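Local coordinates for CELL WALL surface anchor family protein (Streptococcus pneumoniae, PDB 2WW8) that serves as the adhesin of the pneumococcal pilus and probably attaches the bacterium to host cells through an integrin-like domain, at residues Lys651-Thr656 / Arg660-Gly665; Tyr621-Thr624 / Arg630-Asn633; Lys297-Ser302 / Ala463-Lys468; Trp305-Thr310 / Tyr472-Ala477; Lys417-Asp422 / Ile527-Tyr532. All coordinates share one frame; numbering follows the deposited sequence. Where two conformers were deposited one is given.

Contact 1: residues Lys651-Thr656 / Arg660-Gly665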
# COMPACT_ATOMS: atom_id res chain seq x y z
N LYS A 651 -3.14 17.24 15.53
CA LYS A 651 -4.49 17.22 16.09
C LYS A 651 -5.40 16.74 14.98
O LYS A 651 -5.17 17.07 13.81
CB LYS A 651 -4.93 18.62 16.50
CG LYS A 651 -4.59 18.92 17.94
CD LYS A 651 -3.62 20.05 18.05
CE LYS A 651 -3.25 20.19 19.54
NZ LYS A 651 -2.47 19.07 20.20
N VAL A 652 -6.44 15.99 15.37
CA VAL A 652 -7.50 15.59 14.46
C VAL A 652 -8.77 16.33 14.86
O VAL A 652 -9.24 16.17 15.99
CB VAL A 652 -7.68 14.07 14.48
CG1 VAL A 652 -8.65 13.63 13.39
CG2 VAL A 652 -6.30 13.39 14.26
N LEU A 653 -9.33 17.13 13.95
CA LEU A 653 -10.51 17.96 14.23
C LEU A 653 -11.64 17.60 13.29
O LEU A 653 -11.44 17.08 12.17
CB LEU A 653 -10.19 19.46 14.07
CG LEU A 653 -8.89 19.76 14.84
CD1 LEU A 653 -8.28 21.11 14.46
CD2 LEU A 653 -9.24 19.76 16.40
N TYR A 654 -12.86 17.87 13.76
CA TYR A 654 -14.01 17.53 12.93
C TYR A 654 -14.96 18.71 13.00
O TYR A 654 -15.45 19.03 14.09
CB TYR A 654 -14.78 16.32 13.44
CG TYR A 654 -16.05 16.05 12.61
CD1 TYR A 654 -15.98 15.71 11.25
CD2 TYR A 654 -17.31 16.16 13.17
CE1 TYR A 654 -17.12 15.49 10.49
CE2 TYR A 654 -18.48 15.93 12.41
CZ TYR A 654 -18.37 15.57 11.08
OH TYR A 654 -19.48 15.32 10.31
N ASP A 655 -15.18 19.37 11.86
CA ASP A 655 -16.06 20.55 11.82
C ASP A 655 -17.46 20.01 11.50
O ASP A 655 -17.67 19.44 10.42
CB ASP A 655 -15.58 21.54 10.75
CG ASP A 655 -14.07 21.94 10.88
OD1 ASP A 655 -13.57 22.20 12.02
OD2 ASP A 655 -13.33 21.99 9.85
N THR A 656 -18.42 20.18 12.42
CA THR A 656 -19.72 19.54 12.28
C THR A 656 -20.58 20.24 11.22
O THR A 656 -21.43 19.60 10.60
CB THR A 656 -20.53 19.58 13.62
OG1 THR A 656 -20.66 20.93 14.06
CG2 THR A 656 -19.77 18.87 14.70
N ARG A 660 -16.30 17.96 8.00
CA ARG A 660 -14.95 17.86 7.47
C ARG A 660 -13.95 17.54 8.59
O ARG A 660 -14.02 18.14 9.65
CB ARG A 660 -14.65 19.20 6.80
CG ARG A 660 -13.23 19.49 6.49
CD ARG A 660 -13.17 20.78 5.76
NE ARG A 660 -13.10 21.88 6.70
CZ ARG A 660 -13.66 23.07 6.53
NH1 ARG A 660 -14.36 23.35 5.42
NH2 ARG A 660 -13.58 23.98 7.48
N ILE A 661 -13.06 16.60 8.32
CA ILE A 661 -11.96 16.27 9.23
C ILE A 661 -10.79 17.12 8.77
O ILE A 661 -10.53 17.23 7.54
CB ILE A 661 -11.57 14.78 9.12
CG1 ILE A 661 -12.77 13.93 9.57
CG2 ILE A 661 -10.25 14.45 9.91
CD1 ILE A 661 -12.57 12.46 9.34
N ARG A 662 -10.08 17.70 9.73
CA ARG A 662 -8.75 18.25 9.46
C ARG A 662 -7.72 17.59 10.37
O ARG A 662 -7.93 17.36 11.59
CB ARG A 662 -8.72 19.78 9.67
CG ARG A 662 -9.57 20.48 8.62
CD ARG A 662 -10.16 21.77 9.13
NE ARG A 662 -9.11 22.52 9.78
CZ ARG A 662 -9.19 23.07 11.00
NH1 ARG A 662 -10.31 23.02 11.75
NH2 ARG A 662 -8.11 23.70 11.42
N VAL A 663 -6.57 17.32 9.76
CA VAL A 663 -5.42 16.92 10.58
C VAL A 663 -4.37 18.02 10.43
O VAL A 663 -3.92 18.31 9.32
CB VAL A 663 -4.85 15.54 10.16
CG1 VAL A 663 -3.62 15.19 11.05
CG2 VAL A 663 -5.90 14.45 10.11
N THR A 664 -4.00 18.62 11.56
CA THR A 664 -3.03 19.70 11.62
C THR A 664 -1.75 19.27 12.30
O THR A 664 -1.75 18.27 13.00
CB THR A 664 -3.63 20.94 12.34
OG1 THR A 664 -3.88 20.59 13.70
CG2 THR A 664 -4.98 21.46 11.69
N GLY A 665 -0.67 20.00 12.07
CA GLY A 665 0.56 19.84 12.83
C GLY A 665 1.42 18.68 12.34
O GLY A 665 1.96 17.98 13.18

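Contact 2: residues Tyr621-Thr624 / Arg630-Asn633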
# COMPACT_ATOMS: atom_id res chain seq x y z
N TYR A 621 -11.68 7.57 15.47
CA TYR A 621 -10.63 7.65 14.46
C TYR A 621 -9.38 7.04 15.06
O TYR A 621 -9.29 6.87 16.28
CB TYR A 621 -10.36 9.11 14.04
CG TYR A 621 -9.74 9.94 15.17
CD1 TYR A 621 -8.33 10.00 15.32
CD2 TYR A 621 -10.54 10.61 16.09
CE1 TYR A 621 -7.77 10.73 16.37
CE2 TYR A 621 -10.00 11.35 17.12
CZ TYR A 621 -8.61 11.38 17.23
OH TYR A 621 -8.04 12.09 18.26
N THR A 622 -8.41 6.74 14.20
CA THR A 622 -7.05 6.52 14.69
C THR A 622 -6.06 7.45 13.99
O THR A 622 -6.23 7.79 12.81
CB THR A 622 -6.58 5.04 14.58
OG1 THR A 622 -6.25 4.68 13.22
CG2 THR A 622 -7.56 4.05 15.18
N LEU A 623 -5.00 7.83 14.69
CA LEU A 623 -3.89 8.56 14.10
C LEU A 623 -2.60 7.95 14.69
O LEU A 623 -2.40 8.00 15.91
CB LEU A 623 -3.99 10.07 14.38
CG LEU A 623 -3.01 10.86 13.50
CD1 LEU A 623 -3.44 10.85 12.03
CD2 LEU A 623 -2.78 12.30 13.99
N THR A 624 -1.81 7.31 13.83
CA THR A 624 -0.59 6.64 14.25
C THR A 624 0.53 7.07 13.30
O THR A 624 0.28 7.58 12.21
CB THR A 624 -0.73 5.08 14.30
OG1 THR A 624 -1.10 4.65 12.98
CG2 THR A 624 -1.85 4.61 15.33
N ARG A 630 1.41 7.58 18.54
CA ARG A 630 -0.04 7.47 18.33
C ARG A 630 -0.76 8.59 19.06
O ARG A 630 -0.25 9.09 20.06
CB ARG A 630 -0.59 6.11 18.84
CG ARG A 630 -0.37 5.91 20.35
CD ARG A 630 -0.76 4.49 20.80
NE ARG A 630 -0.45 4.31 22.22
CZ ARG A 630 0.73 3.97 22.73
NH1 ARG A 630 1.78 3.78 21.93
NH2 ARG A 630 0.88 3.87 24.06
N LEU A 631 -1.93 8.98 18.59
CA LEU A 631 -2.85 9.69 19.49
C LEU A 631 -3.61 8.73 20.34
O LEU A 631 -4.22 7.75 19.84
CB LEU A 631 -3.84 10.62 18.77
CG LEU A 631 -3.06 11.72 17.98
CD1 LEU A 631 -4.12 12.67 17.40
CD2 LEU A 631 -2.08 12.52 18.87
N GLU A 632 -3.58 9.01 21.63
CA GLU A 632 -4.26 8.11 22.54
C GLU A 632 -5.17 8.99 23.38
O GLU A 632 -4.72 9.85 24.12
CB GLU A 632 -3.20 7.33 23.36
CG GLU A 632 -3.78 6.31 24.27
CD GLU A 632 -2.66 5.56 25.04
OE1 GLU A 632 -2.53 5.79 26.28
OE2 GLU A 632 -1.92 4.74 24.43
N ASN A 633 -6.47 8.78 23.28
CA ASN A 633 -7.43 9.67 23.95
C ASN A 633 -7.15 11.16 23.66
O ASN A 633 -7.28 12.02 24.55
CB ASN A 633 -7.46 9.42 25.45
CG ASN A 633 -8.83 9.81 26.04
OD1 ASN A 633 -9.81 9.79 25.33
ND2 ASN A 633 -8.87 10.24 27.26
O HOH W 1 -5.35 6.93 17.54

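Contact 3: residues Lys297-Ser302 / Ala463-Lys468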
# COMPACT_ATOMS: atom_id res chain seq x y z
N LYS A 297 69.67 -10.56 0.53
CA LYS A 297 68.97 -11.62 -0.16
C LYS A 297 67.65 -11.83 0.57
O LYS A 297 67.55 -11.93 1.81
CB LYS A 297 69.94 -12.78 -0.23
CG LYS A 297 69.43 -14.15 -0.37
CD LYS A 297 69.07 -14.48 -1.74
CE LYS A 297 69.30 -15.97 -1.98
NZ LYS A 297 68.88 -16.08 -3.44
N ARG A 298 66.60 -11.80 -0.22
CA ARG A 298 65.24 -11.71 0.32
C ARG A 298 64.73 -13.08 0.78
O ARG A 298 65.07 -14.11 0.19
CB ARG A 298 64.34 -11.11 -0.78
CG ARG A 298 64.72 -9.66 -1.09
CD ARG A 298 63.96 -8.78 -0.13
NE ARG A 298 62.61 -8.76 -0.71
CZ ARG A 298 61.52 -9.31 -0.20
NH1 ARG A 298 61.52 -9.96 0.98
NH2 ARG A 298 60.40 -9.18 -0.92
N LEU A 299 63.87 -13.09 1.79
CA LEU A 299 63.29 -14.36 2.24
C LEU A 299 62.02 -14.07 3.03
O LEU A 299 61.94 -13.04 3.67
CB LEU A 299 64.22 -15.21 3.09
CG LEU A 299 64.48 -14.88 4.56
CD1 LEU A 299 64.79 -16.10 5.38
CD2 LEU A 299 65.68 -13.91 4.60
N ASN A 300 61.03 -14.95 2.92
CA ASN A 300 59.81 -14.74 3.68
C ASN A 300 59.96 -15.62 4.92
O ASN A 300 60.01 -16.85 4.80
CB ASN A 300 58.56 -15.14 2.84
CG ASN A 300 57.27 -14.72 3.49
OD1 ASN A 300 57.24 -14.56 4.72
ND2 ASN A 300 56.21 -14.55 2.66
N ASP A 301 60.03 -15.00 6.10
CA ASP A 301 60.13 -15.74 7.35
C ASP A 301 58.78 -16.21 7.91
O ASP A 301 58.74 -16.74 9.02
CB ASP A 301 60.80 -14.88 8.42
CG ASP A 301 60.11 -13.53 8.61
OD1 ASP A 301 59.52 -12.89 7.68
OD2 ASP A 301 60.23 -13.05 9.74
N SER A 302 57.68 -16.06 7.18
CA SER A 302 56.38 -16.46 7.71
C SER A 302 56.24 -17.97 7.77
O SER A 302 56.63 -18.69 6.85
CB SER A 302 55.27 -15.84 6.89
OG SER A 302 54.04 -16.52 7.11
N ALA A 463 67.47 -11.25 15.88
CA ALA A 463 66.63 -12.39 15.52
C ALA A 463 67.29 -13.14 14.36
O ALA A 463 67.93 -12.54 13.51
CB ALA A 463 65.28 -11.88 15.06
N ALA A 464 67.17 -14.47 14.36
CA ALA A 464 67.76 -15.28 13.28
C ALA A 464 66.68 -16.23 12.74
O ALA A 464 65.85 -16.66 13.52
CB ALA A 464 68.94 -16.03 13.81
N PHE A 465 66.65 -16.52 11.43
CA PHE A 465 65.77 -17.56 10.91
C PHE A 465 66.46 -18.93 11.12
O PHE A 465 67.59 -19.09 10.62
CB PHE A 465 65.64 -17.29 9.42
CG PHE A 465 64.63 -18.15 8.73
CD1 PHE A 465 63.27 -17.95 8.98
CD2 PHE A 465 65.05 -19.15 7.88
CE1 PHE A 465 62.31 -18.76 8.35
CE2 PHE A 465 64.11 -19.95 7.24
CZ PHE A 465 62.73 -19.74 7.47
N PRO A 466 65.82 -19.89 11.82
CA PRO A 466 66.44 -21.18 12.06
C PRO A 466 66.50 -22.05 10.79
O PRO A 466 65.59 -22.07 9.96
CB PRO A 466 65.56 -21.84 13.14
CG PRO A 466 64.52 -20.89 13.50
CD PRO A 466 64.45 -19.86 12.37
N VAL A 467 67.60 -22.78 10.64
CA VAL A 467 67.74 -23.57 9.44
C VAL A 467 68.04 -24.98 9.91
O VAL A 467 69.08 -25.27 10.47
CB VAL A 467 68.85 -23.03 8.50
CG1 VAL A 467 68.95 -23.91 7.26
CG2 VAL A 467 68.55 -21.56 8.03
N LYS A 468 67.09 -25.90 9.70
CA LYS A 468 67.33 -27.20 10.24
C LYS A 468 68.37 -27.98 9.40
O LYS A 468 68.57 -27.66 8.22
CB LYS A 468 65.97 -27.88 10.43
CG LYS A 468 65.37 -28.32 9.14
CD LYS A 468 64.01 -29.01 9.39
CE LYS A 468 63.18 -29.09 8.09
NZ LYS A 468 62.01 -30.00 8.21

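Contact 4: residues Trp305-Thr310 / Tyr472-Ala477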
# COMPACT_ATOMS: atom_id res chain seq x y z
N TRP A 305 54.27 -19.63 4.66
CA TRP A 305 54.74 -19.64 3.27
C TRP A 305 56.16 -20.16 3.17
O TRP A 305 56.88 -20.06 4.14
CB TRP A 305 54.73 -18.22 2.71
CG TRP A 305 53.36 -17.56 2.81
CD1 TRP A 305 52.96 -16.65 3.78
CD2 TRP A 305 52.22 -17.75 1.95
NE1 TRP A 305 51.65 -16.26 3.55
CE2 TRP A 305 51.18 -16.92 2.44
CE3 TRP A 305 51.99 -18.51 0.80
CZ2 TRP A 305 49.91 -16.85 1.83
CZ3 TRP A 305 50.74 -18.44 0.20
CH2 TRP A 305 49.72 -17.62 0.72
N ASN A 306 56.57 -20.73 2.04
CA ASN A 306 58.02 -21.02 1.88
C ASN A 306 58.92 -19.76 1.89
O ASN A 306 58.54 -18.62 1.50
CB ASN A 306 58.24 -21.77 0.57
CG ASN A 306 59.53 -22.59 0.58
OD1 ASN A 306 59.92 -23.14 1.61
ND2 ASN A 306 60.22 -22.68 -0.57
N TYR A 307 60.18 -19.94 2.26
CA TYR A 307 61.07 -18.79 2.35
C TYR A 307 61.26 -18.04 1.02
O TYR A 307 61.64 -16.89 1.07
CB TYR A 307 62.42 -19.27 2.92
CG TYR A 307 63.11 -20.21 1.95
CD1 TYR A 307 63.85 -19.71 0.89
CD2 TYR A 307 63.06 -21.57 2.12
CE1 TYR A 307 64.52 -20.57 0.00
CE2 TYR A 307 63.70 -22.44 1.23
CZ TYR A 307 64.42 -21.92 0.17
OH TYR A 307 65.07 -22.72 -0.76
N ASP A 308 61.03 -18.65 -0.15
CA ASP A 308 61.15 -17.95 -1.41
C ASP A 308 59.88 -17.26 -1.91
O ASP A 308 59.87 -16.74 -3.02
CB ASP A 308 61.71 -18.81 -2.54
CG ASP A 308 60.89 -20.03 -2.80
OD1 ASP A 308 59.89 -20.33 -2.10
OD2 ASP A 308 61.28 -20.74 -3.73
N GLN A 309 58.83 -17.23 -1.09
CA GLN A 309 57.57 -16.60 -1.46
C GLN A 309 57.64 -15.14 -1.06
O GLN A 309 57.07 -14.72 -0.05
CB GLN A 309 56.41 -17.25 -0.71
CG GLN A 309 55.09 -16.56 -1.13
CD GLN A 309 54.49 -17.27 -2.34
OE1 GLN A 309 54.32 -18.49 -2.30
NE2 GLN A 309 54.13 -16.52 -3.40
N THR A 310 58.37 -14.33 -1.82
CA THR A 310 58.62 -12.95 -1.42
C THR A 310 57.67 -12.00 -2.14
O THR A 310 57.65 -10.79 -1.88
CB THR A 310 60.06 -12.57 -1.71
OG1 THR A 310 60.35 -12.85 -3.09
CG2 THR A 310 60.95 -13.46 -0.76
N TYR A 472 69.88 -27.15 5.36
CA TYR A 472 71.12 -26.38 5.39
C TYR A 472 71.67 -26.33 3.96
O TYR A 472 71.92 -25.24 3.46
CB TYR A 472 72.13 -26.99 6.36
CG TYR A 472 73.45 -26.26 6.29
CD1 TYR A 472 73.66 -25.07 7.00
CD2 TYR A 472 74.48 -26.75 5.47
CE1 TYR A 472 74.88 -24.39 6.89
CE2 TYR A 472 75.71 -26.08 5.37
CZ TYR A 472 75.88 -24.89 6.09
OH TYR A 472 77.05 -24.17 6.03
N SER A 473 71.83 -27.47 3.28
CA SER A 473 72.43 -27.45 1.93
C SER A 473 71.65 -26.62 0.89
O SER A 473 72.21 -25.82 0.14
CB SER A 473 72.69 -28.85 1.40
OG SER A 473 73.50 -29.51 2.38
N GLU A 474 70.34 -26.82 0.87
CA GLU A 474 69.45 -26.06 0.05
C GLU A 474 69.54 -24.55 0.32
O GLU A 474 69.63 -23.74 -0.63
CB GLU A 474 68.04 -26.61 0.32
CG GLU A 474 67.01 -25.78 -0.38
CD GLU A 474 65.61 -26.19 0.02
OE1 GLU A 474 65.38 -27.39 0.27
OE2 GLU A 474 64.72 -25.34 0.12
N MET A 475 69.51 -24.10 1.58
CA MET A 475 69.53 -22.63 1.77
C MET A 475 70.92 -22.06 1.54
O MET A 475 71.06 -20.93 1.05
CB MET A 475 68.93 -22.17 3.10
CG MET A 475 67.46 -22.62 3.27
SD MET A 475 66.76 -21.83 4.71
CE MET A 475 66.33 -20.21 4.09
N LYS A 476 71.94 -22.85 1.82
CA LYS A 476 73.28 -22.42 1.49
C LYS A 476 73.46 -22.32 -0.06
O LYS A 476 74.00 -21.34 -0.59
CB LYS A 476 74.22 -23.43 2.12
CG LYS A 476 75.62 -23.27 1.66
CD LYS A 476 76.42 -22.44 2.61
CE LYS A 476 77.83 -23.01 2.56
NZ LYS A 476 78.58 -21.80 3.06
N ALA A 477 72.95 -23.28 -0.81
CA ALA A 477 73.13 -23.26 -2.28
C ALA A 477 72.32 -22.16 -2.95
O ALA A 477 72.75 -21.64 -3.96
CB ALA A 477 72.85 -24.61 -2.93

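Contact 5: residues Lys417-Asp422 / Ile527-Tyr532. With CA (calcium ion), chain C.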
# COMPACT_ATOMS: atom_id res chain seq x y z
N LYS A 417 58.95 24.30 -4.56
CA LYS A 417 58.03 24.19 -5.70
C LYS A 417 56.57 24.02 -5.32
O LYS A 417 55.75 24.22 -6.20
CB LYS A 417 58.43 22.99 -6.59
CG LYS A 417 59.86 23.16 -7.15
CD LYS A 417 60.41 21.80 -7.60
CE LYS A 417 59.62 21.27 -8.77
NZ LYS A 417 60.39 20.08 -9.28
N SER A 418 56.26 23.64 -4.07
CA SER A 418 54.90 23.41 -3.66
C SER A 418 54.27 24.78 -3.52
O SER A 418 54.96 25.74 -3.19
CB SER A 418 54.80 22.55 -2.36
OG SER A 418 55.43 23.26 -1.28
N PRO A 419 52.95 24.90 -3.79
CA PRO A 419 52.23 26.17 -3.71
C PRO A 419 52.38 26.90 -2.37
O PRO A 419 52.47 28.11 -2.35
CB PRO A 419 50.77 25.73 -3.91
CG PRO A 419 50.88 24.52 -4.82
CD PRO A 419 52.08 23.79 -4.23
N ASN A 420 52.43 26.17 -1.25
CA ASN A 420 52.36 26.80 0.08
C ASN A 420 53.72 26.58 0.75
O ASN A 420 53.91 26.84 1.92
CB ASN A 420 51.17 26.22 0.87
CG ASN A 420 49.81 26.66 0.28
OD1 ASN A 420 49.66 27.81 -0.18
ND2 ASN A 420 48.82 25.75 0.29
N LYS A 421 54.69 26.17 -0.05
CA LYS A 421 56.07 25.97 0.39
C LYS A 421 56.16 25.00 1.57
O LYS A 421 57.08 25.09 2.39
CB LYS A 421 56.78 27.30 0.71
CG LYS A 421 56.69 28.41 -0.36
CD LYS A 421 57.00 28.00 -1.80
CE LYS A 421 56.07 28.71 -2.87
NZ LYS A 421 56.00 28.04 -4.23
N ASP A 422 55.22 24.07 1.66
CA ASP A 422 55.07 23.17 2.81
C ASP A 422 54.89 21.70 2.44
O ASP A 422 54.55 20.86 3.30
CB ASP A 422 53.88 23.56 3.71
CG ASP A 422 52.53 23.58 2.98
OD1 ASP A 422 52.52 23.22 1.78
OD2 ASP A 422 51.47 23.99 3.56
N ILE A 527 46.91 18.38 -2.79
CA ILE A 527 45.49 18.36 -2.47
C ILE A 527 45.05 19.65 -1.78
O ILE A 527 44.08 20.25 -2.17
CB ILE A 527 45.14 17.15 -1.62
CG1 ILE A 527 45.27 15.87 -2.48
CG2 ILE A 527 43.63 17.26 -1.13
CD1 ILE A 527 44.74 14.68 -1.83
N ALA A 528 45.78 20.11 -0.77
CA ALA A 528 45.47 21.34 -0.04
C ALA A 528 45.25 22.59 -0.93
O ALA A 528 44.34 23.36 -0.64
CB ALA A 528 46.56 21.64 0.99
N PRO A 529 46.03 22.80 -2.00
CA PRO A 529 45.83 24.03 -2.82
C PRO A 529 44.54 23.99 -3.65
O PRO A 529 44.14 25.00 -4.16
CB PRO A 529 47.03 24.02 -3.79
CG PRO A 529 48.01 23.03 -3.15
CD PRO A 529 47.16 21.98 -2.47
N ASP A 530 43.86 22.86 -3.77
CA ASP A 530 42.64 22.75 -4.55
C ASP A 530 41.32 23.18 -3.91
O ASP A 530 40.33 23.30 -4.62
CB ASP A 530 42.50 21.30 -5.01
CG ASP A 530 43.72 20.85 -5.86
OD1 ASP A 530 44.47 21.69 -6.39
OD2 ASP A 530 43.90 19.64 -6.00
N GLY A 531 41.24 23.37 -2.59
CA GLY A 531 40.04 24.07 -2.10
C GLY A 531 38.94 23.03 -1.83
O GLY A 531 37.80 23.42 -1.63
N TYR A 532 39.26 21.75 -1.85
CA TYR A 532 38.32 20.68 -1.50
C TYR A 532 37.88 20.78 -0.05
O TYR A 532 38.68 21.21 0.80
CB TYR A 532 38.88 19.31 -1.74
CG TYR A 532 39.45 18.94 -3.09
CD1 TYR A 532 38.96 19.50 -4.28
CD2 TYR A 532 40.52 18.03 -3.16
CE1 TYR A 532 39.51 19.14 -5.54
CE2 TYR A 532 41.06 17.68 -4.36
CZ TYR A 532 40.53 18.20 -5.55
OH TYR A 532 41.08 17.83 -6.77
CA CA C . 45.49 18.22 -7.04
O HOH W 2 46.63 20.38 -7.25
O HOH W 3 47.61 17.85 -8.04
O HOH W 4 44.55 18.65 -9.23

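Contact 1: residues Lys651-Thr656 / Arg660-Gly665
Asp655 CG lies anti to its carbonyl carbon (chi1 -53°), and Arg660, with CG opposite its backbone N (chi1 165°), bends at chi3 to meet it. The guanidinium is thereby turned back on the carboxylate. Asp655 OD2 takes weak bonds from Arg660 NH2 at 3.1 Å and from Arg660 NE at 3.2 Å, with the two planes 79° apart. Arg662, also bent at chi3, approaches the other oxygen. Arg662 NH1 lies 3.4 Å from Asp655 OD1, a weak bond, but here the two planes are nearly coplanar. One carboxylate thus joins two arginines in a salt-bridge network. Leu653 CD1 rests over a face of the Arg662 guanidinium, 3.9 Å from Arg662 NH1.

The two strands form an antiparallel beta hairpin at one edge of a sheet in the Ig-like domain. Strand 660-668 continues the sheet inward through backbone bonds of Ile661 and Val663 with Asp600 and Ile598. Six backbone bonds link the hairpin, among them Leu653 N to Arg662 O at 2.8 Å.

The other face is apolar. Val652 and Ile661 run alongside one another, with Val652 CG1 3.9 Å from Ile661 CG2. Tyr654 CD1 is 4.0 Å from Ile661 CG1, and the tyrosine ring also meets that of Phe616. Val663 continues this face beside Val652 and packs on Leu676.

Contact 2: residues Tyr621-Thr624 / Arg630-Asn633
Leu631 and Leu623 have the most surface buried here, and Tyr621 borders them. The two leucine side chains extend in the same direction, flank to flank. Leu631 CD1 touches Leu623 CD2 at 3.7 Å and also approaches Leu623 CB. The first torsions differ: Leu623 CG is anti to its backbone N (chi1 -167°), whereas Leu631 CG is anti to its carbonyl carbon (chi1 -61°). Val652 packs on both leucines. Leu631 CD1 also sits at the edge of the Tyr621 ring, near its plane, 4.1 Å from Tyr621 OH. Strand 673-682 supports Leu623 through Val674 and Leu676.

The backbones meet once directly. Leu631 N donates to Leu623 O at 2.9 Å, a fairly straight bond of 165°. On the other side of the same pair the backbones are too far apart for a direct bond, and a water spans them. It accepts from Leu623 N at 3.0 Å and donates to Leu631 O at 2.7 Å. Beside the direct bond, Thr624 CG2 packs on Arg630 CB at 4.0 Å.

Arg630 then leads away to the surface. Its NE and NH2 grip one oxygen of Glu632 side-on in a salt bridge, Arg630 NE to Glu632 OE2 at 2.7 Å. Strand 630-632 also pairs with strand 635-637 in a small antiparallel sheet. The arrangement is a short, splayed antiparallel pairing with a single bridge, set against the apolar interior of the Ig-like domain.

Contact 3: residues Lys297-Ser302 / Ala463-Lys468
The Phe465 ring receives Leu299 over one face. The methyl CD1 of Leu299 stands 3.9 Å above the ring plane, displaced from the centre, and 4.1 Å from the Phe465 ring centroid. It lies 19° off the ring normal, which makes this a CH-pi contact. The nearest ring atom is CG of Phe465, so the methyl group sits over the part of the ring closest to the backbone. The two side chains pass antiparallel.

Asp301 comes up obliquely to the same ring. Asp301 CA is 3.9 Å from Phe465 CE1, and Asp301 CB is 4.0 Å from Phe465 CD1. The carboxylate itself leads away from the ring, so Asp301 offers carbon to the aromatic group.

Two torsions set up the meeting. Phe465 CG is anti to its backbone N (chi1 -172°), which carries the ring across to segment 297-302. Leu299 CG is held between its backbone N and carbonyl carbon (chi1 77°), and CD1 projects from there. The chain after Leu299 is fixed locally by an Asx turn, in which Ser302 N donates to Asn300 OD1 at 2.9 Å. Asn300 ND2 ties this turn to Gln309 O of the following loop.

The contact brings strand 298-299 close to strand 461-467 in one curled antiparallel sheet system, where both join through strands 284-292 and 489-496. Leu494 and Met475 also pack on Phe465. Between the two segments the attraction is dispersive, made by carbon groups against an aromatic ring. Such a contact depends on close fit and has little of the directionality of a polar bond.

Contact 4: residues Trp305-Thr310 / Tyr472-Ala477
Tyr307 reaches helix 469-477 with both its hydroxyl and its ring. Tyr307 OH donates to Glu474 OE2 at 2.8 Å and uses the anti lone pair of that oxygen. Glu474 OE2 lies at the edge of the tyrosine ring, in its plane, while the carboxylate plane is turned 41° from the ring. Met475 was modelled in two conformers. In the one described, its CE stands over one ring face, 3.9 Å from Tyr307 CG. The sulfur follows at a greater distance: Met475 SD is 4.8 Å from the Tyr307 ring centroid. The second conformer makes this Met-aromatic contact less certain. The opposite face of the ring receives Asn306 ND2, so the ring lies between the Asn306 amide nitrogen and, in this conformer, the Met475 methyl.

These groups come from a turn and a helix. Residues Asn306 to Gln309 form a type I beta turn, closed by Gln309 N to Asn306 O at 3.0 Å, in the loop between strands 298-299 and 311-315. The turn presents Tyr307 to the helix. Glu474 and Met475 are neighbours on that helix, yet one meets the edge of the ring and the other its face. Glu474 is extended beyond CG. Met475 as described bends at chi3 (80°), which swings its methyl group over the ring.

Further out, Asn306 ND2 donates to Asp308 OD1 at 2.8 Å, from above the carboxylate plane. This bond ties the amide on the far face of the ring into the turn. Met475 also touches Val467 of the strand before the helix. Trp305 NE1 bonds to Gly347 O.

Contact 5: residues Lys417-Asp422 / Ile527-Tyr532
Pro419 and Pro529 meet with their side chains at about a right angle. Pro419 lies in a type I beta turn from Ser418 to Lys421, and Pro529 in a short 3-10 segment which also carries the calcium ligand Asp530. The CG atoms of Pro419 and Pro529 are 3.6 Å apart, and Pro419 CB is 3.9 Å from Pro529 CG. One ring corner therefore presses on the other, on the protein surface. Asn420 ND2 stands farther off, beside Pro529.

The first turn is tied by Lys421. Its N and NZ both reach Ser418 O, from opposite faces of the carbonyl plane, and the bond from Lys421 NZ to Ser418 O is 2.7 Å long.

Next to Pro529, Asp530 turns toward the metal. Its CG is anti to the carbonyl carbon (chi1 -59°), and CB lies over one face of the Tyr532 ring. Asp367 and Asn526 also bind this calcium ion, and Tyr532 OH bonds to Asp367 OD1. The contact thus joins the loop after helix 407-416 to a calcium-binding loop. Asp530 uses both oxygens: OD2 binds the calcium ion at 2.4 Å, while Asp530 OD1 accepts at 2.7 Å from a water that is itself a calcium ligand.

Overall arrangement
Along the chain, contacts 3, 4 and 5 cross, since their segments alternate. Contact 2 follows, then contact 1. Contacts 3 and 4 are neighbours, with centres 8 Å apart. Strand 461-467 leads directly into helix 469-477, and Asn300 N lies 2.8 Å from Tyr307 O, a probable hydrogen bond. Contact 5 lies about 44 Å from contact 3, centre to centre, near a calcium ion. Contacts 1 and 2 share the Ig-like domain and touch: Val652 CG2 is 3.7 Å from Leu623 CD2. Contacts 1 and 3 have centres 82 Å apart. The five contacts therefore mark three separate places in an elongated adhesin: contacts 1 and 2 together, contacts 3 and 4 together, and contact 5 by itself.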